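Local coordinates for protein peptidyl tryptophan dihydroxylase (Pseudomonas putida, PDB 7CTQ) that probably uses FAD to dihydroxylate a peptidyl tryptophan during biogenesis of the tryptophylquinone cofactor of quinohemoprotein amine dehydrogenase, at residues A62-A66 and Q92-R96. Residues are numbered along the deposited sequence; the frame is centred on the assembly and turned at random.
Sequences ALRQA and QRFDR
Leu63 and Phe94 run next to one another in a common direction, with Leu63 CD1 meeting the ring edge 3.6 Å from Phe94 CE1. CG of Phe94, anti to the backbone N (chi1 -165°), brings the ring up against Ala62 and Leu63. Ala66 extends the apolar packing along the helix surface: its CB sits 3.5 Å from Arg93 CB and 3.6 Å from Phe94 N, and it too approaches the ring near its plane. Arg93 touches through CB, against Ala66, and through CG, 3.8 Å from Gln65 O; the bend at chi2 (61°) turns the rest of its chain off the loop. Among polar groups, Ala62 O comes obliquely to the ring, 3.3 Å from Phe94 CD1, and is buried there without a hydrogen-bond partner. No hydrogen bond links the two segments; the turn is braced internally, Ala66 N donating to Leu63 O (3.1 Å), while Ala62 N bonds Asp101 further along the helix. Leu54 of helix 48-56 and Leu89 of strand 87-90 also pack on Phe94. The loop leading into strand 67-76 thus packs against the start of helix 91-104, the Phe94 side chain about 7 Å from FAD, in an FAD-binding domain probably of Rossmann type, as in tryptophan halogenases.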
loop_
_atom_site.group_PDB
_atom_site.type_symbol
_atom_site.label_atom_id
_atom_site.label_comp_id
_atom_site.label_asym_id
_atom_site.label_seq_id
_atom_site.Cartn_x
_atom_site.Cartn_y
_atom_site.Cartn_z
ATOM N N ALA A 62 -6.275 1.875 -17.756
ATOM C CA ALA A 62 -6.740 0.646 -17.141
ATOM C C ALA A 62 -7.839 0.873 -16.138
ATOM O O ALA A 62 -8.194 -0.056 -15.405
ATOM C CB ALA A 62 -5.561 -0.053 -16.461
ATOM N N LEU A 63 -8.399 2.078 -16.085
ATOM C CA LEU A 63 -9.066 2.552 -14.884
ATOM C C LEU A 63 -10.577 2.638 -15.032
ATOM O O LEU A 63 -11.307 1.994 -14.275
ATOM C CB LEU A 63 -8.532 3.924 -14.498
ATOM C CG LEU A 63 -8.856 4.303 -13.071
ATOM C CD1 LEU A 63 -7.950 3.469 -12.231
ATOM C CD2 LEU A 63 -8.541 5.729 -12.851
ATOM N N ARG A 64 -11.059 3.449 -15.977
ATOM C CA ARG A 64 -12.443 3.900 -15.944
ATOM C C ARG A 64 -13.426 2.885 -16.516
ATOM O O ARG A 64 -14.620 2.961 -16.204
ATOM C CB ARG A 64 -12.568 5.235 -16.681
ATOM C CG ARG A 64 -13.648 6.127 -16.107
ATOM C CD ARG A 64 -13.480 6.281 -14.603
ATOM N NE ARG A 64 -14.539 7.097 -14.018
ATOM C CZ ARG A 64 -14.328 8.158 -13.247
ATOM N NH1 ARG A 64 -15.359 8.837 -12.763
ATOM N NH2 ARG A 64 -13.089 8.535 -12.960
ATOM N N GLN A 65 -12.967 1.944 -17.338
ATOM C CA GLN A 65 -13.823 0.841 -17.755
ATOM C C GLN A 65 -13.853 -0.281 -16.725
ATOM O O GLN A 65 -14.670 -1.202 -16.847
ATOM C CB GLN A 65 -13.374 0.296 -19.116
ATOM C CG GLN A 65 -12.959 1.363 -20.126
ATOM C CD GLN A 65 -11.609 1.984 -19.804
ATOM O OE1 GLN A 65 -10.666 1.285 -19.431
ATOM N NE2 GLN A 65 -11.520 3.307 -19.918
ATOM N N ALA A 66 -12.976 -0.214 -15.721
ATOM C CA ALA A 66 -12.985 -1.114 -14.579
ATOM C C ALA A 66 -13.658 -0.515 -13.353
ATOM O O ALA A 66 -14.070 -1.267 -12.462
ATOM C CB ALA A 66 -11.549 -1.509 -14.213
ATOM N N GLN A 92 -10.971 -7.830 -11.781
ATOM C CA GLN A 92 -10.913 -8.588 -13.028
ATOM C C GLN A 92 -10.642 -7.661 -14.208
ATOM O O GLN A 92 -9.651 -7.825 -14.932
ATOM C CB GLN A 92 -12.215 -9.364 -13.238
ATOM C CG GLN A 92 -12.741 -10.084 -12.004
ATOM C CD GLN A 92 -14.186 -10.537 -12.169
ATOM O OE1 GLN A 92 -15.084 -10.054 -11.475
ATOM N NE2 GLN A 92 -14.414 -11.463 -13.094
ATOM N N ARG A 93 -11.525 -6.673 -14.416
ATOM C CA ARG A 93 -11.290 -5.665 -15.447
ATOM C C ARG A 93 -9.961 -4.959 -15.228
ATOM O O ARG A 93 -9.185 -4.777 -16.174
ATOM C CB ARG A 93 -12.418 -4.631 -15.471
ATOM C CG ARG A 93 -13.504 -4.813 -16.538
ATOM C CD ARG A 93 -14.197 -6.145 -16.333
ATOM N NE ARG A 93 -15.572 -6.210 -16.809
ATOM C CZ ARG A 93 -16.072 -7.230 -17.498
ATOM N NH1 ARG A 93 -15.308 -8.272 -17.803
ATOM N NH2 ARG A 93 -17.339 -7.208 -17.880
ATOM N N PHE A 94 -9.674 -4.578 -13.981
ATOM C CA PHE A 94 -8.512 -3.746 -13.676
ATOM C C PHE A 94 -7.207 -4.420 -14.091
ATOM O O PHE A 94 -6.417 -3.854 -14.856
ATOM C CB PHE A 94 -8.503 -3.422 -12.183
ATOM C CG PHE A 94 -7.579 -2.308 -11.810
ATOM C CD1 PHE A 94 -7.754 -1.037 -12.333
ATOM C CD2 PHE A 94 -6.541 -2.525 -10.924
ATOM C CE1 PHE A 94 -6.905 -0.004 -11.978
ATOM C CE2 PHE A 94 -5.686 -1.496 -10.568
ATOM C CZ PHE A 94 -5.869 -0.236 -11.094
ATOM N N ASP A 95 -6.961 -5.631 -13.587
ATOM C CA ASP A 95 -5.673 -6.280 -13.830
ATOM C C ASP A 95 -5.494 -6.623 -15.303
ATOM O O ASP A 95 -4.399 -6.463 -15.855
ATOM C CB ASP A 95 -5.532 -7.533 -12.962
ATOM C CG ASP A 95 -5.890 -7.278 -11.503
ATOM O OD1 ASP A 95 -5.698 -6.134 -11.034
ATOM O OD2 ASP A 95 -6.365 -8.218 -10.829
ATOM N N ARG A 96 -6.554 -7.106 -15.954
ATOM C CA ARG A 96 -6.498 -7.308 -17.398
ATOM C C ARG A 96 -6.247 -5.993 -18.118
ATOM O O ARG A 96 -5.547 -5.954 -19.136
ATOM C CB ARG A 96 -7.792 -7.961 -17.890
ATOM C CG ARG A 96 -7.892 -9.466 -17.643
ATOM C CD ARG A 96 -9.087 -10.076 -18.390
ATOM N NE ARG A 96 -10.312 -10.098 -17.587
ATOM C CZ ARG A 96 -11.395 -9.363 -17.842
ATOM N NH1 ARG A 96 -11.415 -8.539 -18.883
ATOM N NH2 ARG A 96 -12.461 -9.451 -17.054
#